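Local coordinates for protein ricin B lectin (Clostridium thermocellum, PDB 3VSF) that acts as an exo-beta-1,3-galactanase, probably cleaving galactan with a glycoside hydrolase family 43 domain that is joined to a galactose-binding, ricin-type beta-trefoil module, at residues 450-453 with 457-460; 263-268 with 272-277; 335-340 with 436-441; 186-191 with 289-294. All coordinates share one frame; numbering follows the deposited sequence.

Interaction 1: 450-453 with 457-460; sequences TDIG and YKIS
Two side-chain torsions shape the contact between Tyr457 and Asp451 and between Ile452 and Lys458. In Tyr457, CG stands beside the backbone N and anti to the carbonyl carbon (chi1 -58°), which carries the ring alongside the backbone of Asp451. In Ile452, CG1 lies between N and the carbonyl carbon (chi1 57°), and this turns the CG2 branch to the Lys458 chain. The setting is a beta hairpin of the ricin-type beta-trefoil module, made by strands 447-453 and 456-461, which run antiparallel.

Asp451 and Tyr457 form a non-hydrogen-bonded antiparallel pair, with CA atoms 4.6 Å apart and both side chains on one face of the sheet. Tyr457 CD1 comes within 3.5 Å of Asp451 CA. Farther out, Asp451 OD1 lies 3.7 Å from Tyr457 CE1, and the carboxylate plane is turned 75° from the ring, so the two flat groups are far from stacked.

Ile452 CG2 meets the aliphatic part of Lys458, 3.7 Å from CG; with the lysine chain bent at chi3, CE also comes to this methyl, at 3.8 Å. The ammonium group beyond makes a salt bridge with Asp486, while His493 touches both Ile452 and Lys458. This is a surface contact, away from the galactose site.

The backbone pairing of Thr450 with Lys458 is loose. The bond from Thr450 N to Lys458 O is long and bent, with the donor above the carbonyl plane. In the other direction, Lys458 N donates to Thr450 O at 2.9 Å.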
loop_
_atom_site.group_PDB
_atom_site.type_symbol
_atom_site.label_atom_id
_atom_site.label_comp_id
_atom_site.label_asym_id
_atom_site.label_seq_id
_atom_site.Cartn_x
_atom_site.Cartn_y
_atom_site.Cartn_z
ATOM N N THR A 450 -4.213 30.287 12.106
ATOM C CA THR A 450 -4.525 31.182 13.211
ATOM C C THR A 450 -4.938 32.553 12.685
ATOM O O THR A 450 -4.120 33.286 12.130
ATOM C CB THR A 450 -3.323 31.347 14.157
ATOM O OG1 THR A 450 -2.804 30.058 14.504
ATOM C CG2 THR A 450 -3.736 32.084 15.422
ATOM N N ASP A 451 -6.211 32.890 12.859
ATOM C CA ASP A 451 -6.742 34.165 12.388
ATOM C C ASP A 451 -6.091 35.339 13.112
ATOM O O ASP A 451 -6.093 35.399 14.342
ATOM C CB ASP A 451 -8.263 34.211 12.569
ATOM C CG ASP A 451 -8.874 35.508 12.068
ATOM O OD1 ASP A 451 -9.258 35.568 10.880
ATOM O OD2 ASP A 451 -8.977 36.467 12.861
ATOM N N ILE A 452 -5.529 36.266 12.343
ATOM C CA ILE A 452 -4.917 37.463 12.908
ATOM C C ILE A 452 -5.711 38.711 12.532
ATOM O O ILE A 452 -5.376 39.821 12.948
ATOM C CB ILE A 452 -3.453 37.625 12.456
ATOM C CG1 ILE A 452 -3.364 37.663 10.930
ATOM C CG2 ILE A 452 -2.598 36.499 13.010
ATOM C CD1 ILE A 452 -1.949 37.743 10.403
ATOM N N GLY A 453 -6.763 38.519 11.742
ATOM C CA GLY A 453 -7.639 39.610 11.358
ATOM C C GLY A 453 -7.521 40.008 9.900
ATOM O O GLY A 453 -6.486 39.794 9.266
ATOM N N TYR A 457 -3.945 34.951 7.992
ATOM C CA TYR A 457 -3.678 33.907 8.974
ATOM C C TYR A 457 -2.185 33.681 9.181
ATOM O O TYR A 457 -1.367 34.031 8.328
ATOM C CB TYR A 457 -4.318 32.585 8.539
ATOM C CG TYR A 457 -5.815 32.642 8.329
ATOM C CD1 TYR A 457 -6.692 32.424 9.383
ATOM C CD2 TYR A 457 -6.350 32.897 7.073
ATOM C CE1 TYR A 457 -8.060 32.469 9.195
ATOM C CE2 TYR A 457 -7.717 32.943 6.874
ATOM C CZ TYR A 457 -8.567 32.729 7.938
ATOM O OH TYR A 457 -9.930 32.774 7.746
ATOM N N LYS A 458 -1.841 33.094 10.324
ATOM C CA LYS A 458 -0.496 32.587 10.560
ATOM C C LYS A 458 -0.538 31.066 10.499
ATOM O O LYS A 458 -1.074 30.415 11.397
ATOM C CB LYS A 458 0.039 33.045 11.918
ATOM C CG LYS A 458 0.356 34.530 12.000
ATOM C CD LYS A 458 1.054 34.876 13.307
ATOM C CE LYS A 458 0.200 34.500 14.508
ATOM N NZ LYS A 458 0.877 34.819 15.796
ATOM N N ILE A 459 0.020 30.502 9.433
ATOM C CA ILE A 459 -0.026 29.061 9.222
ATOM C C ILE A 459 1.174 28.369 9.861
ATOM O O ILE A 459 2.280 28.397 9.319
ATOM C CB ILE A 459 -0.081 28.722 7.723
ATOM C CG1 ILE A 459 -1.102 29.617 7.017
ATOM C CG2 ILE A 459 -0.413 27.253 7.522
ATOM C CD1 ILE A 459 -1.145 29.436 5.518
ATOM N N SER A 460 0.947 27.746 11.012
ATOM C CA SER A 460 2.020 27.106 11.766
ATOM C C SER A 460 2.031 25.592 11.583
ATOM O O SER A 460 0.981 24.953 11.520
ATOM C CB SER A 460 1.904 27.446 13.254
ATOM O OG SER A 460 0.657 27.025 13.779
#

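Interaction 2: 263-268 with 272-277; sequences YAYSKD and GWSQLY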
loop_
_atom_site.group_PDB
_atom_site.type_symbol
_atom_site.label_atom_id
_atom_site.label_comp_id
_atom_site.label_asym_id
_atom_site.label_seq_id
_atom_site.Cartn_x
_atom_site.Cartn_y
_atom_site.Cartn_z
ATOM N N TYR A 263 11.017 -2.062 -0.792
ATOM C CA TYR A 263 10.839 -2.605 -2.131
ATOM C C TYR A 263 12.165 -2.708 -2.873
ATOM O O TYR A 263 13.152 -2.075 -2.494
ATOM C CB TYR A 263 9.851 -1.756 -2.937
ATOM C CG TYR A 263 10.402 -0.421 -3.392
ATOM C CD1 TYR A 263 10.255 0.718 -2.609
ATOM C CD2 TYR A 263 11.062 -0.297 -4.608
ATOM C CE1 TYR A 263 10.754 1.941 -3.024
ATOM C CE2 TYR A 263 11.564 0.920 -5.030
ATOM C CZ TYR A 263 11.406 2.036 -4.234
ATOM O OH TYR A 263 11.905 3.249 -4.651
ATOM N N ALA A 264 12.178 -3.509 -3.931
ATOM C CA ALA A 264 13.356 -3.658 -4.772
ATOM C C ALA A 264 12.927 -3.947 -6.202
ATOM O O ALA A 264 11.781 -4.323 -6.451
ATOM C CB ALA A 264 14.248 -4.768 -4.247
ATOM N N TYR A 265 13.847 -3.770 -7.143
ATOM C CA TYR A 265 13.535 -3.971 -8.551
ATOM C C TYR A 265 14.640 -4.738 -9.266
ATOM O O TYR A 265 15.768 -4.823 -8.781
ATOM C CB TYR A 265 13.296 -2.626 -9.241
ATOM C CG TYR A 265 14.446 -1.655 -9.093
ATOM C CD1 TYR A 265 15.427 -1.557 -10.071
ATOM C CD2 TYR A 265 14.551 -0.840 -7.975
ATOM C CE1 TYR A 265 16.479 -0.672 -9.940
ATOM C CE2 TYR A 265 15.600 0.048 -7.835
ATOM C CZ TYR A 265 16.561 0.127 -8.820
ATOM O OH TYR A 265 17.607 1.010 -8.683
ATOM N N SER A 266 14.302 -5.296 -10.423
ATOM C CA SER A 266 15.257 -6.050 -11.222
ATOM C C SER A 266 14.704 -6.308 -12.618
ATOM O O SER A 266 13.495 -6.443 -12.801
ATOM C CB SER A 266 15.592 -7.379 -10.541
ATOM O OG SER A 266 16.537 -8.117 -11.299
ATOM N N LYS A 267 15.596 -6.372 -13.599
ATOM C CA LYS A 267 15.198 -6.658 -14.970
ATOM C C LYS A 267 14.947 -8.150 -15.150
ATOM O O LYS A 267 14.221 -8.565 -16.054
ATOM C CB LYS A 267 16.267 -6.175 -15.950
ATOM C CG LYS A 267 16.556 -4.684 -15.870
ATOM C CD LYS A 267 17.609 -4.268 -16.886
ATOM C CE LYS A 267 17.874 -2.771 -16.828
ATOM N NZ LYS A 267 18.865 -2.342 -17.854
ATOM N N ASP A 268 15.550 -8.954 -14.279
ATOM C CA ASP A 268 15.405 -10.404 -14.337
ATOM C C ASP A 268 15.077 -10.982 -12.962
ATOM O O ASP A 268 15.554 -10.487 -11.942
ATOM C CB ASP A 268 16.683 -11.046 -14.883
ATOM C CG ASP A 268 17.008 -10.588 -16.292
ATOM O OD1 ASP A 268 16.066 -10.387 -17.087
ATOM O OD2 ASP A 268 18.208 -10.429 -16.605
ATOM N N GLY A 272 20.084 -9.651 -10.606
ATOM C CA GLY A 272 20.044 -8.246 -10.969
ATOM C C GLY A 272 19.173 -7.421 -10.043
ATOM O O GLY A 272 18.876 -6.260 -10.329
ATOM N N TRP A 273 18.760 -8.019 -8.932
ATOM C CA TRP A 273 17.924 -7.323 -7.960
ATOM C C TRP A 273 18.689 -6.210 -7.255
ATOM O O TRP A 273 19.884 -6.336 -6.986
ATOM C CB TRP A 273 17.344 -8.307 -6.941
ATOM C CG TRP A 273 16.228 -9.137 -7.493
ATOM C CD1 TRP A 273 16.330 -10.359 -8.090
ATOM C CD2 TRP A 273 14.835 -8.800 -7.505
ATOM N NE1 TRP A 273 15.088 -10.807 -8.470
ATOM C CE2 TRP A 273 14.153 -9.867 -8.123
ATOM C CE3 TRP A 273 14.099 -7.701 -7.052
ATOM C CZ2 TRP A 273 12.770 -9.867 -8.299
ATOM C CZ3 TRP A 273 12.727 -7.704 -7.227
ATOM C CH2 TRP A 273 12.078 -8.779 -7.846
ATOM N N SER A 274 17.990 -5.118 -6.960
ATOM C CA SER A 274 18.605 -3.965 -6.314
ATOM C C SER A 274 18.591 -4.113 -4.801
ATOM O O SER A 274 18.178 -5.144 -4.269
ATOM C CB SER A 274 17.873 -2.682 -6.710
ATOM O OG SER A 274 16.545 -2.682 -6.216
ATOM N N GLN A 275 19.047 -3.073 -4.111
ATOM C CA GLN A 275 18.984 -3.029 -2.659
ATOM C C GLN A 275 17.574 -2.651 -2.221
ATOM O O GLN A 275 16.728 -2.324 -3.053
ATOM C CB GLN A 275 20.001 -2.025 -2.111
ATOM C CG GLN A 275 19.995 -0.686 -2.833
ATOM C CD GLN A 275 21.020 0.283 -2.278
ATOM O OE1 GLN A 275 20.859 0.813 -1.178
ATOM N NE2 GLN A 275 22.085 0.518 -3.037
ATOM N N LEU A 276 17.321 -2.699 -0.918
ATOM C CA LEU A 276 16.001 -2.377 -0.391
ATOM C C LEU A 276 15.807 -0.871 -0.251
ATOM O O LEU A 276 16.668 -0.172 0.283
ATOM C CB LEU A 276 15.769 -3.065 0.958
ATOM C CG LEU A 276 15.611 -4.589 0.956
ATOM C CD1 LEU A 276 14.501 -5.018 0.004
ATOM C CD2 LEU A 276 16.921 -5.278 0.609
ATOM N N TYR A 277 14.673 -0.379 -0.739
ATOM C CA TYR A 277 14.331 1.033 -0.616
ATOM C C TYR A 277 13.057 1.202 0.205
ATOM O O TYR A 277 12.063 0.515 -0.030
ATOM C CB TYR A 277 14.157 1.671 -1.994
ATOM C CG TYR A 277 15.418 1.694 -2.828
ATOM C CD1 TYR A 277 16.401 2.649 -2.608
ATOM C CD2 TYR A 277 15.621 0.766 -3.840
ATOM C CE1 TYR A 277 17.555 2.676 -3.369
ATOM C CE2 TYR A 277 16.772 0.784 -4.607
ATOM C CZ TYR A 277 17.734 1.742 -4.368
ATOM O OH TYR A 277 18.881 1.766 -5.128
#
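The turn that joins the third and fourth strands of one propeller blade in the family 43 domain brings 263-268 and 272-277 together as an irregular hairpin, with Tyr263, Tyr265 and Tyr277 clustered along it. The end-to-end directions of the two segments are 170° apart. Regular pairing is found at the Tyr263-Tyr277 end, where Tyr263 N bonds to Tyr277 O and Tyr277 N to Tyr263 O, each at 2.9 Å.

Nearer the turn, a side chain replaces a backbone acceptor. Ser274 OG is held between the backbone N and the carbonyl carbon (chi1 65°), where it receives the almost straight bond from Tyr265 N at 3.1 Å. Ser274 N in turn donates to Tyr265 O at 2.9 Å. The same serine covers a face of the Tyr265 ring, its CB 3.8 Å from the ring centroid and close to the normal.

Tyr277 CB sits over a face of the Tyr263 ring in a second CH-pi contact, although the two rings themselves are oblique. Tyr265 and Tyr277 meet rim to rim with planes only 13° apart, Tyr265 CE2 being 3.5 Å from Tyr277 CE2. Tyr263 OH continues to Leu336 N, linking the cluster to the neighbouring blade.

At the turn the Trp273 indole lies against Ser266, and its NE1 bonds to Leu269 O. Ser266 OG, anti to its own N, donates to Asp268 O, while Ser266 CB rests over the five-membered ring of Trp273, 3.6 Å from its centroid.

Interaction 3: 335-340 with 436-441; sequences TLELPY and QYTSNG
Glu337 is the first residue of 335-340 to approach the other segment. Its chain leaves with CG anti to the backbone N (chi1 157°) and stays extended, pointing at the Thr438 methyl CG2; the spacing modelled here is too tight to be trusted. The polar end has its own partner: OE2 forms a salt bridge with Arg419 NH1, and Arg419 also touches Thr438, so an acidic group of the last propeller blade is paired with a basic one of the lectin module.

Pro339 follows with its backbone against Ser439: Pro339 CA is 3.2 Å from Ser439 O in a CA-H...O contact, and Pro339 CB is 3.6 Å from the same oxygen.

Tyr340 makes the polar link. Its N donates to Ser439 O at 2.9 Å, fairly straight at hydrogen (159°) but with the donor 45° above the carbonyl plane. Its O accepts Ser439 OG at 3.1 Å. The serine hydroxyl can reach back because it is anti to the backbone N, and it also bonds to Lys411 NZ. Both N and O of Tyr340 are thus used by one residue, while its ring meets that of Tyr285.

This buried seam joins the edge of the last propeller blade to the beta-trefoil. Asn440, next to Ser439, turns its side chain away from 335-340 and binds beta-D-galactose in another structure of this protein, together with Asp422, Asp425 and Asn444. Gln445, which bonds to Thr438 O and Asn440 N, begins the Gln-X-Trp motif familiar in ricin-type lectin modules.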
loop_
_atom_site.group_PDB
_atom_site.type_symbol
_atom_site.label_atom_id
_atom_site.label_comp_id
_atom_site.label_asym_id
_atom_site.label_seq_id
_atom_site.Cartn_x
_atom_site.Cartn_y
_atom_site.Cartn_z
ATOM N N THR A 335 11.928 4.324 -9.046
ATOM C CA THR A 335 11.427 5.084 -7.905
ATOM C C THR A 335 9.932 4.872 -7.691
ATOM O O THR A 335 9.118 5.221 -8.545
ATOM C CB THR A 335 11.708 6.590 -8.065
ATOM O OG1 THR A 335 13.112 6.799 -8.260
ATOM C CG2 THR A 335 11.252 7.349 -6.829
ATOM N N LEU A 336 9.580 4.297 -6.545
ATOM C CA LEU A 336 8.184 4.028 -6.220
ATOM C C LEU A 336 7.704 4.877 -5.048
ATOM O O LEU A 336 8.494 5.288 -4.200
ATOM C CB LEU A 336 7.972 2.541 -5.912
ATOM C CG LEU A 336 7.861 1.581 -7.101
ATOM C CD1 LEU A 336 9.110 1.616 -7.965
ATOM C CD2 LEU A 336 7.585 0.165 -6.613
ATOM N N GLU A 337 6.399 5.129 -5.010
ATOM C CA GLU A 337 5.794 5.955 -3.973
ATOM C C GLU A 337 4.527 5.304 -3.436
ATOM O O GLU A 337 3.708 4.797 -4.203
ATOM C CB GLU A 337 5.472 7.344 -4.527
ATOM C CG GLU A 337 4.388 8.091 -3.765
ATOM C CD GLU A 337 3.935 9.354 -4.480
ATOM O OE1 GLU A 337 2.783 9.787 -4.259
ATOM O OE2 GLU A 337 4.731 9.917 -5.260
ATOM N N LEU A 338 4.368 5.321 -2.118
ATOM C CA LEU A 338 3.181 4.759 -1.486
ATOM C C LEU A 338 2.608 5.749 -0.475
ATOM O O LEU A 338 2.962 5.718 0.702
ATOM C CB LEU A 338 3.512 3.424 -0.814
ATOM C CG LEU A 338 2.350 2.509 -0.418
ATOM C CD1 LEU A 338 1.773 2.890 0.938
ATOM C CD2 LEU A 338 1.269 2.506 -1.492
ATOM N N PRO A 339 1.722 6.639 -0.944
ATOM C CA PRO A 339 1.130 7.692 -0.114
ATOM C C PRO A 339 -0.025 7.170 0.729
ATOM O O PRO A 339 -0.656 6.182 0.357
ATOM C CB PRO A 339 0.602 8.680 -1.152
ATOM C CG PRO A 339 0.232 7.817 -2.309
ATOM C CD PRO A 339 1.250 6.705 -2.338
ATOM N N TYR A 340 -0.295 7.828 1.850
ATOM C CA TYR A 340 -1.430 7.461 2.688
ATOM C C TYR A 340 -2.557 8.481 2.587
ATOM O O TYR A 340 -2.390 9.645 2.950
ATOM C CB TYR A 340 -1.012 7.304 4.150
ATOM C CG TYR A 340 -2.186 7.104 5.085
ATOM C CD1 TYR A 340 -2.761 5.849 5.251
ATOM C CD2 TYR A 340 -2.723 8.169 5.795
ATOM C CE1 TYR A 340 -3.837 5.663 6.101
ATOM C CE2 TYR A 340 -3.799 7.991 6.647
ATOM C CZ TYR A 340 -4.351 6.737 6.796
ATOM O OH TYR A 340 -5.420 6.556 7.643
ATOM N N GLN A 436 6.762 20.275 -1.762
ATOM C CA GLN A 436 5.580 19.445 -1.948
ATOM C C GLN A 436 6.023 17.988 -1.945
ATOM O O GLN A 436 6.934 17.608 -2.679
ATOM C CB GLN A 436 4.855 19.791 -3.250
ATOM C CG GLN A 436 5.636 19.474 -4.516
ATOM C CD GLN A 436 4.789 19.603 -5.767
ATOM O OE1 GLN A 436 3.615 19.968 -5.700
ATOM N NE2 GLN A 436 5.379 19.299 -6.915
ATOM N N TYR A 437 5.390 17.175 -1.108
ATOM C CA TYR A 437 5.807 15.788 -0.955
ATOM C C TYR A 437 4.607 14.854 -0.885
ATOM O O TYR A 437 3.487 15.284 -0.610
ATOM C CB TYR A 437 6.672 15.633 0.298
ATOM C CG TYR A 437 7.561 14.411 0.292
ATOM C CD1 TYR A 437 8.704 14.366 -0.497
ATOM C CD2 TYR A 437 7.269 13.309 1.084
ATOM C CE1 TYR A 437 9.525 13.253 -0.504
ATOM C CE2 TYR A 437 8.084 12.191 1.084
ATOM C CZ TYR A 437 9.211 12.169 0.289
ATOM O OH TYR A 437 10.027 11.060 0.284
ATOM N N THR A 438 4.851 13.573 -1.139
ATOM C CA THR A 438 3.806 12.562 -1.063
ATOM C C THR A 438 3.204 12.549 0.335
ATOM O O THR A 438 3.923 12.662 1.328
ATOM C CB THR A 438 4.365 11.166 -1.378
ATOM O OG1 THR A 438 4.914 10.587 -0.189
ATOM C CG2 THR A 438 5.453 11.258 -2.436
ATOM N N SER A 439 1.885 12.421 0.416
ATOM C CA SER A 439 1.210 12.384 1.707
ATOM C C SER A 439 1.649 11.152 2.493
ATOM O O SER A 439 1.640 10.039 1.970
ATOM C CB SER A 439 -0.308 12.385 1.525
ATOM O OG SER A 439 -0.969 12.413 2.777
ATOM N N ASN A 440 2.037 11.356 3.747
ATOM C CA ASN A 440 2.513 10.256 4.580
ATOM C C ASN A 440 2.095 10.384 6.042
ATOM O O ASN A 440 2.709 9.784 6.926
ATOM C CB ASN A 440 4.033 10.119 4.472
ATOM C CG ASN A 440 4.763 11.388 4.864
ATOM O OD1 ASN A 440 4.295 12.155 5.704
ATOM N ND2 ASN A 440 5.918 11.615 4.251
ATOM N N GLY A 441 1.052 11.169 6.287
ATOM C CA GLY A 441 0.502 11.320 7.622
ATOM C C GLY A 441 1.454 11.959 8.614
ATOM O O GLY A 441 1.155 12.044 9.806
#

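Interaction 4: 186-191 with 289-294; sequences DCNVFV and PTFIIP
Asn188 and Phe291 meet through an amide oxygen set at a ring edge. Asn188 OD1 is 3.2 Å from Phe291 CD1 and equally near CE1, close to the ring plane, and the amide is inclined 36° to the ring. Phe291 brings this edge across because CG is anti to its backbone N (chi1 -163°). Val189 O lies near the same plane, more loosely, at 4.1 Å from CE1.

Among polar contacts, OD1 also turns back on its own strand, accepting Val189 N at 2.8 Å in the amide plane, on a lone pair. The other end of the amide, ND2, donates to Pro237 O and comes within 3.3 Å of Thr290 O. The bond to Pro237 O supports the assigned orientation of the amide.

Backbone geometry explains the separation. Strands 187-191 and 289-294 run nearly parallel (8°), yet their axes are 8.4 Å apart, too far for sheet pairing. They are the first strands of two different four-stranded blades of the propeller, and Pro237 starts the blade that lies between them in sequence. Thr290 and Phe291 both bond to Met306, a classic beta bulge.

The chemistry is consistent with a weak polar contact: the buried amide oxygen accepts a backbone N-H and faces the C-H edge of the ring, which would be slightly positive, while the nitrogen bonds to a carbonyl of a third blade.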
loop_
_atom_site.group_PDB
_atom_site.type_symbol
_atom_site.label_atom_id
_atom_site.label_comp_id
_atom_site.label_asym_id
_atom_site.label_seq_id
_atom_site.Cartn_x
_atom_site.Cartn_y
_atom_site.Cartn_z
ATOM N N ASP A 186 5.142 -17.021 5.166
ATOM C CA ASP A 186 4.529 -15.942 4.398
ATOM C C ASP A 186 4.827 -16.120 2.915
ATOM O O ASP A 186 5.983 -16.265 2.521
ATOM C CB ASP A 186 5.023 -14.578 4.885
ATOM C CG ASP A 186 4.471 -14.212 6.249
ATOM O OD1 ASP A 186 4.118 -15.133 7.016
ATOM O OD2 ASP A 186 4.391 -13.003 6.555
ATOM N N CYS A 187 3.780 -16.110 2.095
ATOM C CA CYS A 187 3.926 -16.437 0.682
ATOM C C CYS A 187 3.128 -15.513 -0.234
ATOM O O CYS A 187 2.401 -14.633 0.228
ATOM C CB CYS A 187 3.495 -17.881 0.435
ATOM S SG CYS A 187 1.752 -18.187 0.799
ATOM N N ASN A 188 3.271 -15.734 -1.538
ATOM C CA ASN A 188 2.534 -14.983 -2.546
ATOM C C ASN A 188 2.766 -15.578 -3.933
ATOM O O ASN A 188 3.763 -16.261 -4.160
ATOM C CB ASN A 188 2.941 -13.509 -2.525
ATOM C CG ASN A 188 1.806 -12.585 -2.920
ATOM O OD1 ASN A 188 0.924 -12.961 -3.692
ATOM N ND2 ASN A 188 1.818 -11.370 -2.386
ATOM N N VAL A 189 1.845 -15.320 -4.856
ATOM C CA VAL A 189 1.944 -15.871 -6.204
ATOM C C VAL A 189 2.111 -14.784 -7.261
ATOM O O VAL A 189 1.729 -13.633 -7.050
ATOM C CB VAL A 189 0.713 -16.726 -6.557
ATOM C CG1 VAL A 189 0.595 -17.904 -5.605
ATOM C CG2 VAL A 189 -0.549 -15.878 -6.523
ATOM N N PHE A 190 2.682 -15.162 -8.401
ATOM C CA PHE A 190 2.905 -14.228 -9.497
ATOM C C PHE A 190 2.881 -14.929 -10.852
ATOM O O PHE A 190 3.471 -15.997 -11.021
ATOM C CB PHE A 190 4.236 -13.495 -9.311
ATOM C CG PHE A 190 4.698 -12.760 -10.536
ATOM C CD1 PHE A 190 5.692 -13.289 -11.343
ATOM C CD2 PHE A 190 4.137 -11.542 -10.886
ATOM C CE1 PHE A 190 6.121 -12.616 -12.472
ATOM C CE2 PHE A 190 4.560 -10.866 -12.013
ATOM C CZ PHE A 190 5.553 -11.403 -12.807
ATOM N N VAL A 191 2.196 -14.319 -11.815
ATOM C CA VAL A 191 2.126 -14.854 -13.170
ATOM C C VAL A 191 2.879 -13.941 -14.130
ATOM O O VAL A 191 2.499 -12.787 -14.326
ATOM C CB VAL A 191 0.669 -14.987 -13.647
ATOM C CG1 VAL A 191 0.613 -15.744 -14.966
ATOM C CG2 VAL A 191 -0.173 -15.685 -12.592
ATOM N N PRO A 289 1.791 -5.128 4.175
ATOM C CA PRO A 289 1.475 -5.433 2.776
ATOM C C PRO A 289 1.001 -6.870 2.611
ATOM O O PRO A 289 1.532 -7.771 3.261
ATOM C CB PRO A 289 2.818 -5.232 2.060
ATOM C CG PRO A 289 3.853 -5.318 3.137
ATOM C CD PRO A 289 3.200 -4.743 4.354
ATOM N N THR A 290 0.005 -7.080 1.756
ATOM C CA THR A 290 -0.525 -8.419 1.537
ATOM C C THR A 290 -0.577 -8.778 0.055
ATOM O O THR A 290 -0.359 -9.931 -0.315
ATOM C CB THR A 290 -1.925 -8.591 2.168
ATOM O OG1 THR A 290 -2.311 -9.971 2.115
ATOM C CG2 THR A 290 -2.957 -7.750 1.433
ATOM N N PHE A 291 -0.858 -7.791 -0.791
ATOM C CA PHE A 291 -0.945 -8.037 -2.227
ATOM C C PHE A 291 -1.036 -6.750 -3.044
ATOM O O PHE A 291 -1.541 -5.734 -2.569
ATOM C CB PHE A 291 -2.140 -8.941 -2.538
ATOM C CG PHE A 291 -2.084 -9.564 -3.898
ATOM C CD1 PHE A 291 -1.175 -10.571 -4.174
ATOM C CD2 PHE A 291 -2.941 -9.149 -4.902
ATOM C CE1 PHE A 291 -1.119 -11.150 -5.425
ATOM C CE2 PHE A 291 -2.890 -9.726 -6.152
ATOM C CZ PHE A 291 -1.978 -10.728 -6.416
ATOM N N ILE A 292 -0.547 -6.807 -4.280
ATOM C CA ILE A 292 -0.565 -5.654 -5.176
ATOM C C ILE A 292 -0.977 -6.059 -6.591
ATOM O O ILE A 292 -0.266 -6.807 -7.260
ATOM C CB ILE A 292 0.816 -4.969 -5.239
ATOM C CG1 ILE A 292 1.239 -4.480 -3.852
ATOM C CG2 ILE A 292 0.795 -3.813 -6.227
ATOM C CD1 ILE A 292 2.626 -3.876 -3.812
ATOM N N ILE A 293 -2.127 -5.563 -7.042
ATOM C CA ILE A 293 -2.610 -5.859 -8.390
ATOM C C ILE A 293 -2.743 -4.618 -9.264
ATOM O O ILE A 293 -3.109 -3.545 -8.785
ATOM C CB ILE A 293 -3.971 -6.589 -8.376
ATOM C CG1 ILE A 293 -4.714 -6.327 -7.064
ATOM C CG2 ILE A 293 -3.783 -8.079 -8.616
ATOM C CD1 ILE A 293 -5.186 -4.899 -6.907
ATOM N N PRO A 294 -2.438 -4.766 -10.560
ATOM C CA PRO A 294 -2.628 -3.695 -11.542
ATOM C C PRO A 294 -4.106 -3.521 -11.875
ATOM O O PRO A 294 -4.761 -4.486 -12.268
ATOM C CB PRO A 294 -1.879 -4.211 -12.778
ATOM C CG PRO A 294 -1.015 -5.335 -12.287
ATOM C CD PRO A 294 -1.762 -5.934 -11.146
#

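In the fold
Following the chain, the first strand of interaction 4, 186-191, opens a loop that closes about a hundred residues later at 289-294, tying two non-consecutive propeller blades together through their first strands. Interaction 2, a short hairpin in the blade between them, falls wholly within that loop. Interaction 3 opens next: 335-340 leaves the last blade, and 436-441 closes a loop of 95 residues that enters the beta-trefoil, joining the two domains. Interaction 1 comes last, a local hairpin within the trefoil, its centre about 27 Å from that of interaction 3. None cross. Interactions 2 and 3 are the two that touch each other.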